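Local coordinates for protein EvpC (Edwardsiella tarda, PDB 3EAA) that probably forms the hexameric rings that stack into the inner tube of the type VI secretion system, as in other Hcp proteins, and is itself secreted, at residues A[6-11]-A[82-87]; A[108-113]-A[124-129]. All blocks are in the same frame, centred on the assembly; numbering follows the deposited sequence.

In the fold
Both contacts are antiparallel strand pairings within one Hcp domain, one in each of its two sheets. Interaction 1 joins strands 4-9 and 80-88 of the sheet that also contains 25-27 and 96-102; interaction 2 is the hairpin of strands 105-113 and 123-129, in the sheet completed by 32-36 and 52-62. Their centres lie about 15 Å apart, and the sheets meet through apolar side chains, L83 CD2 coming within 4.0 Å of F128 CG. Interaction 1 is complete in the sequence before interaction 2 begins. No other chain touches the first, which belongs to the packing between the sheets of one subunit, whereas the second also borders another subunit, whose strand continues the sheet.

Interaction 1: A[6-11]-A[82-87]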
ATOM      1  N   TYR A   6     -26.095 -11.983  12.966  1.00 17.08           N
ATOM      2  CA  TYR A   6     -26.902 -11.099  13.800  1.00 19.73           C
ATOM      3  C   TYR A   6     -26.238 -10.875  15.144  1.00 16.37           C
ATOM      4  O   TYR A   6     -25.466 -11.703  15.605  1.00 16.75           O
ATOM      5  CB  TYR A   6     -28.305 -11.668  14.032  1.00 17.59           C
ATOM      6  CG  TYR A   6     -29.005 -12.193  12.795  1.00 15.55           C
ATOM      7  CD1 TYR A   6     -28.851 -13.512  12.395  1.00 22.28           C
ATOM      8  CD2 TYR A   6     -29.840 -11.377  12.042  1.00 17.87           C
ATOM      9  CE1 TYR A   6     -29.497 -14.004  11.269  1.00 24.37           C
ATOM     10  CE2 TYR A   6     -30.489 -11.859  10.914  1.00 16.91           C
ATOM     11  CZ  TYR A   6     -30.312 -13.173  10.535  1.00 18.46           C
ATOM     12  OH  TYR A   6     -30.952 -13.674   9.423  1.00 21.92           O
ATOM     13  N   ILE A   7     -26.566  -9.763  15.788  1.00 24.03           N
ATOM     14  CA  ILE A   7     -25.962  -9.434  17.074  1.00 30.06           C
ATOM     15  C   ILE A   7     -26.940  -8.733  18.022  1.00 22.79           C
ATOM     16  O   ILE A   7     -27.661  -7.823  17.620  1.00 20.45           O
ATOM     17  CB  ILE A   7     -24.695  -8.577  16.889  1.00 29.60           C
ATOM     18  CG1 ILE A   7     -23.773  -8.719  18.097  1.00 22.57           C
ATOM     19  CG2 ILE A   7     -25.052  -7.112  16.630  1.00 28.96           C
ATOM     20  CD1 ILE A   7     -22.495  -7.942  17.966  1.00 25.62           C
ATOM     21  N   LYS A   8     -26.950  -9.161  19.283  1.00 22.28           N
ATOM     22  CA  LYS A   8     -27.914  -8.665  20.265  1.00 24.75           C
ATOM     23  C   LYS A   8     -27.302  -7.915  21.448  1.00 29.35           C
ATOM     24  O   LYS A   8     -26.309  -8.350  22.035  1.00 20.50           O
ATOM     25  CB  LYS A   8     -28.773  -9.804  20.798  1.00 29.44           C
ATOM     26  CG  LYS A   8     -29.481  -9.461  22.091  1.00 31.35           C
ATOM     27  CD  LYS A   8     -30.439 -10.564  22.492  1.00 39.49           C
ATOM     28  CE  LYS A   8     -31.433 -10.075  23.537  1.00 44.65           C
ATOM     29  NZ  LYS A   8     -32.679 -10.906  23.568  1.00 31.57           N
ATOM     30  N   LEU A   9     -27.926  -6.785  21.783  1.00 43.98           N
ATOM     31  CA  LEU A   9     -27.526  -5.937  22.902  1.00 25.01           C
ATOM     32  C   LEU A   9     -28.705  -5.735  23.829  1.00 28.18           C
ATOM     33  O   LEU A   9     -29.843  -5.601  23.379  1.00 29.14           O
ATOM     34  CB  LEU A   9     -27.093  -4.566  22.405  1.00 28.34           C
ATOM     35  CG  LEU A   9     -25.646  -4.287  22.021  1.00 32.62           C
ATOM     36  CD1 LEU A   9     -25.620  -3.127  21.045  1.00 27.44           C
ATOM     37  CD2 LEU A   9     -24.807  -3.973  23.247  1.00 18.60           C
ATOM     38  N   ASP A  10     -28.422  -5.689  25.125  1.00 33.46           N
ATOM     39  CA  ASP A  10     -29.462  -5.547  26.135  1.00 29.67           C
ATOM     40  C   ASP A  10     -30.138  -4.187  26.071  1.00 26.57           C
ATOM     41  O   ASP A  10     -29.500  -3.155  26.276  1.00 24.28           O
ATOM     42  CB  ASP A  10     -28.882  -5.797  27.523  1.00 33.96           C
ATOM     43  CG  ASP A  10     -28.428  -7.225  27.699  1.00 42.96           C
ATOM     44  OD1 ASP A  10     -29.185  -8.131  27.281  1.00 36.48           O
ATOM     45  OD2 ASP A  10     -27.323  -7.444  28.245  1.00 29.77           O
ATOM     46  N   LYS A  11     -31.435  -4.208  25.783  1.00 26.58           N
ATOM     47  CA  LYS A  11     -32.243  -2.993  25.641  1.00 34.30           C
ATOM     48  C   LYS A  11     -31.705  -2.074  24.539  1.00 30.51           C
ATOM     49  O   LYS A  11     -31.474  -0.890  24.768  1.00 37.22           O
ATOM     50  CB  LYS A  11     -32.374  -2.235  26.975  1.00 32.63           C
ATOM     51  CG  LYS A  11     -33.502  -2.748  27.899  1.00 53.37           C
ATOM     52  CD  LYS A  11     -33.677  -1.898  29.174  1.00 30.66           C
ATOM     53  CE  LYS A  11     -32.572  -2.164  30.192  1.00 53.23           C
ATOM     54  NZ  LYS A  11     -32.565  -1.200  31.332  1.00 68.27           N
ATOM     55  N   THR A  82     -24.337  -7.902  28.335  1.00 31.48           N
ATOM     56  CA  THR A  82     -24.279  -9.042  27.442  1.00 26.48           C
ATOM     57  C   THR A  82     -24.440  -8.682  25.980  1.00 25.37           C
ATOM     58  O   THR A  82     -25.410  -8.042  25.580  1.00 19.83           O
ATOM     59  CB  THR A  82     -25.375 -10.039  27.813  1.00 22.75           C
ATOM     60  OG1 THR A  82     -25.045 -10.650  29.063  1.00 11.71           O
ATOM     61  CG2 THR A  82     -25.525 -11.102  26.739  1.00 36.11           C
ATOM     62  N   LEU A  83     -23.478  -9.131  25.187  1.00 24.58           N
ATOM     63  CA  LEU A  83     -23.563  -9.051  23.744  1.00 21.48           C
ATOM     64  C   LEU A  83     -23.517 -10.466  23.170  1.00 16.62           C
ATOM     65  O   LEU A  83     -22.595 -11.223  23.450  1.00 13.73           O
ATOM     66  CB  LEU A  83     -22.404  -8.227  23.198  1.00 16.73           C
ATOM     67  CG  LEU A  83     -22.402  -8.129  21.681  1.00 15.61           C
ATOM     68  CD1 LEU A  83     -23.436  -7.108  21.248  1.00 19.97           C
ATOM     69  CD2 LEU A  83     -21.026  -7.773  21.168  1.00 16.55           C
ATOM     70  N   GLU A  84     -24.525 -10.817  22.382  1.00 16.29           N
ATOM     71  CA  GLU A  84     -24.589 -12.123  21.757  1.00 15.81           C
ATOM     72  C   GLU A  84     -24.364 -12.019  20.264  1.00 15.28           C
ATOM     73  O   GLU A  84     -25.136 -11.398  19.558  1.00 22.23           O
ATOM     74  CB  GLU A  84     -25.952 -12.771  21.993  1.00 19.83           C
ATOM     75  CG  GLU A  84     -26.197 -13.238  23.413  1.00 26.93           C
ATOM     76  CD  GLU A  84     -27.680 -13.447  23.702  1.00 44.22           C
ATOM     77  OE1 GLU A  84     -28.338 -14.242  22.993  1.00 29.08           O
ATOM     78  OE2 GLU A  84     -28.190 -12.810  24.645  1.00 52.50           O
ATOM     79  N   LEU A  85     -23.308 -12.644  19.773  1.00 17.03           N
ATOM     80  CA  LEU A  85     -23.120 -12.735  18.334  1.00 19.38           C
ATOM     81  C   LEU A  85     -23.603 -14.087  17.806  1.00 25.97           C
ATOM     82  O   LEU A  85     -23.456 -15.126  18.469  1.00 24.76           O
ATOM     83  CB  LEU A  85     -21.659 -12.497  17.951  1.00 19.64           C
ATOM     84  CG  LEU A  85     -21.498 -12.058  16.495  1.00 19.13           C
ATOM     85  CD1 LEU A  85     -20.301 -11.142  16.330  1.00 18.85           C
ATOM     86  CD2 LEU A  85     -21.409 -13.265  15.570  1.00 23.31           C
ATOM     87  N   GLU A  86     -24.180 -14.068  16.611  1.00 17.41           N
ATOM     88  CA  GLU A  86     -24.802 -15.262  16.071  1.00 22.59           C
ATOM     89  C   GLU A  86     -24.756 -15.313  14.543  1.00 26.84           C
ATOM     90  O   GLU A  86     -25.332 -14.463  13.862  1.00 20.64           O
ATOM     91  CB  GLU A  86     -26.241 -15.336  16.560  1.00 20.76           C
ATOM     92  CG  GLU A  86     -26.793 -16.723  16.673  1.00 22.46           C
ATOM     93  CD  GLU A  86     -28.015 -16.780  17.574  1.00 27.79           C
ATOM     94  OE1 GLU A  86     -27.941 -16.266  18.714  1.00 30.69           O
ATOM     95  OE2 GLU A  86     -29.046 -17.344  17.144  1.00 25.80           O
ATOM     96  N   ILE A  87     -24.068 -16.317  14.011  1.00 19.11           N
ATOM     97  CA  ILE A  87     -24.011 -16.516  12.580  1.00 13.51           C
ATOM     98  C   ILE A  87     -24.873 -17.719  12.232  1.00 24.53           C
ATOM     99  O   ILE A  87     -24.724 -18.796  12.808  1.00 22.71           O
ATOM    100  CB  ILE A  87     -22.570 -16.724  12.090  1.00 13.97           C
ATOM    101  CG1 ILE A  87     -21.606 -15.790  12.811  1.00 12.74           C
ATOM    102  CG2 ILE A  87     -22.474 -16.478  10.595  1.00 30.24           C
ATOM    103  CD1 ILE A  87     -21.089 -16.335  14.118  1.00 32.98           C
TER
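I7 and L83 form the tight part of this strand pairing. The CD1 methyl of I7 is 3.5 Å from L83 CD1 and almost equally near L83 CD2, so it meets the forked end of the leucine. I7 reaches it because CG1 stands anti to the backbone N (chi1 -156°) and the chain continues extended. L9 reaches the same leucine from a different direction, its CG 3.7 Å from L83 CD1, while L85 CD1 lies farther from I7 CD1, at 4.2 Å. These four side chains form one apolar face.

Two hydrogen-bonded pairs, Y6 with E86 and K8 with E84, hold the backbones together. Y6 N to E86 O is the straightest bond, 2.7 Å long with 175° at the hydrogen. The intervening non-hydrogen-bonded pair, I7 with L85, adds a CA-H...O contact from I7 CA to E84 O.

The opposite face is polar and looser. K8 and E84 run side by side, the extended lysine laying CD 3.8 Å from E84 OE2; K8 NZ remains 5.0 Å from that oxygen, so opposite charges are near without a salt bridge between them. Beyond K8 the D10 side chain points toward the partner strand and crosses that of T82, D10 OD2 lying 3.3 Å from T82 CB.

Y6 stacks on the ring of H21, which E86 also touches. Strand 25-27 bonds to the outer edge of 4-9, and 96-102 continues the sheet beyond 80-88, while L57 and V59 of strand 52-62 pack against the apolar face.

Interaction 2: A[108-113]-A[124-129]; sequences SSYQCS and ETIDFA
S108 and S109 both face D127, making a classic beta bulge in an otherwise regular antiparallel ladder. The carbonyl oxygen of D127 receives two donors from S108: the backbone N at 2.8 Å and, weakly, the hydroxyl OG at 2.9 Å. S108 OG reaches it by sitting between its own backbone N and carbonyl carbon (chi1 48°), which also brings it beside D127 CB. S109 completes the bulge by accepting the backbone N-H of D127 at its O, 3.1 Å from D127 N, and S109 OG lies 3.5 Å from D127 CB.

Beyond the bulge the strands return to register, and Q111 and T125 exchange two backbone bonds, Q111 N to T125 O at 3.1 Å and T125 N to Q111 O at 3.2 Å. Between these pairs Y110 and I126 share the buried face, where I126 CG1 is 4.2 Å from Y110 CD1, oblique to the ring. E124 has its polar partners outside the hairpin: OE2 forms a salt bridge with K61 and a hydrogen bond with S67, which should favour its charged form. On the other face D127 OD1 is similarly paired with R58.

L70 and A74 of helix 67-76 pack against Y110, whose ring also meets W32 of the second subunit. Y110, Q111 and C112 form an antiparallel ladder with a strand of that subunit, carrying the sheet across the interface. A bulged beta hairpin thus becomes part of a subunit-to-subunit sheet, consistent with the ring assembly of Hcp proteins.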
ATOM      1  N   SER A 108     -16.246   0.777  22.344  1.00 18.99           N
ATOM      2  CA  SER A 108     -14.982   1.488  22.503  1.00 15.73           C
ATOM      3  C   SER A 108     -14.792   2.511  21.392  1.00 15.03           C
ATOM      4  O   SER A 108     -14.049   3.477  21.531  1.00 17.24           O
ATOM      5  CB  SER A 108     -13.807   0.508  22.528  1.00 17.92           C
ATOM      6  OG  SER A 108     -13.895  -0.434  21.467  1.00 18.59           O
ATOM      7  N   SER A 109     -15.466   2.287  20.278  1.00 14.48           N
ATOM      8  CA  SER A 109     -15.430   3.237  19.188  1.00 12.68           C
ATOM      9  C   SER A 109     -16.621   3.028  18.281  1.00 18.80           C
ATOM     10  O   SER A 109     -17.133   1.919  18.115  1.00 17.04           O
ATOM     11  CB  SER A 109     -14.145   3.109  18.381  1.00 10.90           C
ATOM     12  OG  SER A 109     -14.302   2.179  17.321  1.00 14.08           O
ATOM     13  N   TYR A 110     -17.071   4.130  17.718  1.00 13.56           N
ATOM     14  CA  TYR A 110     -18.111   4.104  16.738  1.00 11.80           C
ATOM     15  C   TYR A 110     -17.596   4.964  15.611  1.00 15.49           C
ATOM     16  O   TYR A 110     -17.110   6.072  15.842  1.00 14.96           O
ATOM     17  CB  TYR A 110     -19.381   4.712  17.310  1.00 11.26           C
ATOM     18  CG  TYR A 110     -20.384   5.066  16.244  1.00 13.00           C
ATOM     19  CD1 TYR A 110     -21.418   4.200  15.931  1.00 14.38           C
ATOM     20  CD2 TYR A 110     -20.281   6.249  15.532  1.00  9.42           C
ATOM     21  CE1 TYR A 110     -22.327   4.511  14.954  1.00 10.94           C
ATOM     22  CE2 TYR A 110     -21.177   6.557  14.554  1.00 11.61           C
ATOM     23  CZ  TYR A 110     -22.202   5.688  14.269  1.00 10.90           C
ATOM     24  OH  TYR A 110     -23.110   5.989  13.284  1.00 13.26           O
ATOM     25  N   GLN A 111     -17.670   4.450  14.392  1.00 12.05           N
ATOM     26  CA  GLN A 111     -17.271   5.236  13.233  1.00 16.87           C
ATOM     27  C   GLN A 111     -18.406   5.271  12.242  1.00 14.02           C
ATOM     28  O   GLN A 111     -19.206   4.333  12.171  1.00 12.67           O
ATOM     29  CB  GLN A 111     -16.014   4.665  12.568  1.00 21.35           C
ATOM     30  CG  GLN A 111     -14.730   4.852  13.350  1.00 17.24           C
ATOM     31  CD  GLN A 111     -14.101   6.209  13.125  1.00 30.49           C
ATOM     32  OE1 GLN A 111     -14.168   6.764  12.027  1.00 53.66           O
ATOM     33  NE2 GLN A 111     -13.480   6.753  14.168  1.00 35.79           N
ATOM     34  N   CYS A 112     -18.467   6.358  11.483  1.00 11.85           N
ATOM     35  CA  CYS A 112     -19.519   6.535  10.503  1.00 18.24           C
ATOM     36  C   CYS A 112     -18.948   7.048   9.200  1.00 16.62           C
ATOM     37  O   CYS A 112     -17.917   7.707   9.201  1.00 24.69           O
ATOM     38  CB  CYS A 112     -20.588   7.491  11.020  1.00 19.09           C
ATOM     39  SG  CYS A 112     -22.122   7.293  10.100  1.00 30.08           S
ATOM     40  N   SER A 113     -19.618   6.746   8.092  1.00 11.62           N
ATOM     41  CA  SER A 113     -19.132   7.151   6.782  1.00 14.34           C
ATOM     42  C   SER A 113     -20.176   6.872   5.711  1.00 17.69           C
ATOM     43  O   SER A 113     -20.938   5.919   5.825  1.00 29.83           O
ATOM     44  CB  SER A 113     -17.832   6.410   6.442  1.00 18.86           C
ATOM     45  OG  SER A 113     -18.092   5.186   5.776  1.00 12.61           O
ATOM     46  N   GLU A 124     -21.433   1.869   9.084  1.00 17.28           N
ATOM     47  CA  GLU A 124     -20.723   2.120  10.324  1.00 20.24           C
ATOM     48  C   GLU A 124     -19.887   0.919  10.753  1.00 24.87           C
ATOM     49  O   GLU A 124     -20.209  -0.236  10.437  1.00 14.27           O
ATOM     50  CB  GLU A 124     -21.676   2.564  11.442  1.00 18.26           C
ATOM     51  CG  GLU A 124     -22.981   1.776  11.550  1.00 17.51           C
ATOM     52  CD  GLU A 124     -23.828   2.207  12.749  1.00 23.07           C
ATOM     53  OE1 GLU A 124     -23.308   2.180  13.882  1.00 23.15           O
ATOM     54  OE2 GLU A 124     -25.011   2.579  12.570  1.00 21.65           O
ATOM     55  N   THR A 125     -18.807   1.216  11.469  1.00 22.08           N
ATOM     56  CA  THR A 125     -17.926   0.194  12.014  1.00 19.04           C
ATOM     57  C   THR A 125     -17.789   0.368  13.514  1.00 12.19           C
ATOM     58  O   THR A 125     -17.347   1.409  13.983  1.00 15.44           O
ATOM     59  CB  THR A 125     -16.540   0.275  11.392  1.00 21.98           C
ATOM     60  OG1 THR A 125     -16.667   0.276   9.965  1.00 53.54           O
ATOM     61  CG2 THR A 125     -15.678  -0.907  11.847  1.00 15.69           C
ATOM     62  N   ILE A 126     -18.166  -0.661  14.263  1.00  8.90           N
ATOM     63  CA  ILE A 126     -18.186  -0.572  15.716  1.00 12.06           C
ATOM     64  C   ILE A 126     -17.221  -1.530  16.416  1.00 19.54           C
ATOM     65  O   ILE A 126     -17.158  -2.725  16.107  1.00 17.50           O
ATOM     66  CB  ILE A 126     -19.591  -0.829  16.288  1.00 11.32           C
ATOM     67  CG1 ILE A 126     -20.630   0.045  15.600  1.00 10.71           C
ATOM     68  CG2 ILE A 126     -19.599  -0.570  17.779  1.00 22.03           C
ATOM     69  CD1 ILE A 126     -21.235  -0.596  14.399  1.00 21.61           C
ATOM     70  N   ASP A 127     -16.481  -0.996  17.381  1.00 16.54           N
ATOM     71  CA  ASP A 127     -15.589  -1.811  18.182  1.00 15.43           C
ATOM     72  C   ASP A 127     -16.173  -2.031  19.569  1.00 20.24           C
ATOM     73  O   ASP A 127     -16.475  -1.085  20.297  1.00 21.38           O
ATOM     74  CB  ASP A 127     -14.193  -1.188  18.254  1.00 16.13           C
ATOM     75  CG  ASP A 127     -13.381  -1.429  16.985  1.00 20.83           C
ATOM     76  OD1 ASP A 127     -13.971  -1.856  15.971  1.00 24.30           O
ATOM     77  OD2 ASP A 127     -12.147  -1.213  17.002  1.00 32.95           O
ATOM     78  N   PHE A 128     -16.334  -3.302  19.914  1.00 23.38           N
ATOM     79  CA  PHE A 128     -16.927  -3.706  21.170  1.00 14.95           C
ATOM     80  C   PHE A 128     -15.884  -4.264  22.123  1.00 22.21           C
ATOM     81  O   PHE A 128     -15.362  -5.362  21.913  1.00 21.57           O
ATOM     82  CB  PHE A 128     -17.978  -4.768  20.914  1.00 12.55           C
ATOM     83  CG  PHE A 128     -19.242  -4.238  20.325  1.00 14.21           C
ATOM     84  CD1 PHE A 128     -19.557  -4.485  19.012  1.00 14.17           C
ATOM     85  CD2 PHE A 128     -20.129  -3.512  21.095  1.00 16.08           C
ATOM     86  CE1 PHE A 128     -20.729  -4.013  18.469  1.00 16.79           C
ATOM     87  CE2 PHE A 128     -21.301  -3.044  20.562  1.00 13.07           C
ATOM     88  CZ  PHE A 128     -21.605  -3.292  19.245  1.00  8.67           C
ATOM     89  N   ALA A 129     -15.569  -3.499  23.165  1.00 18.78           N
ATOM     90  CA  ALA A 129     -14.711  -3.993  24.237  1.00 19.49           C
ATOM     91  C   ALA A 129     -15.532  -4.812  25.245  1.00 16.24           C
ATOM     92  O   ALA A 129     -16.729  -4.579  25.405  1.00 12.83           O
ATOM     93  CB  ALA A 129     -14.009  -2.843  24.915  1.00 13.20           C
TER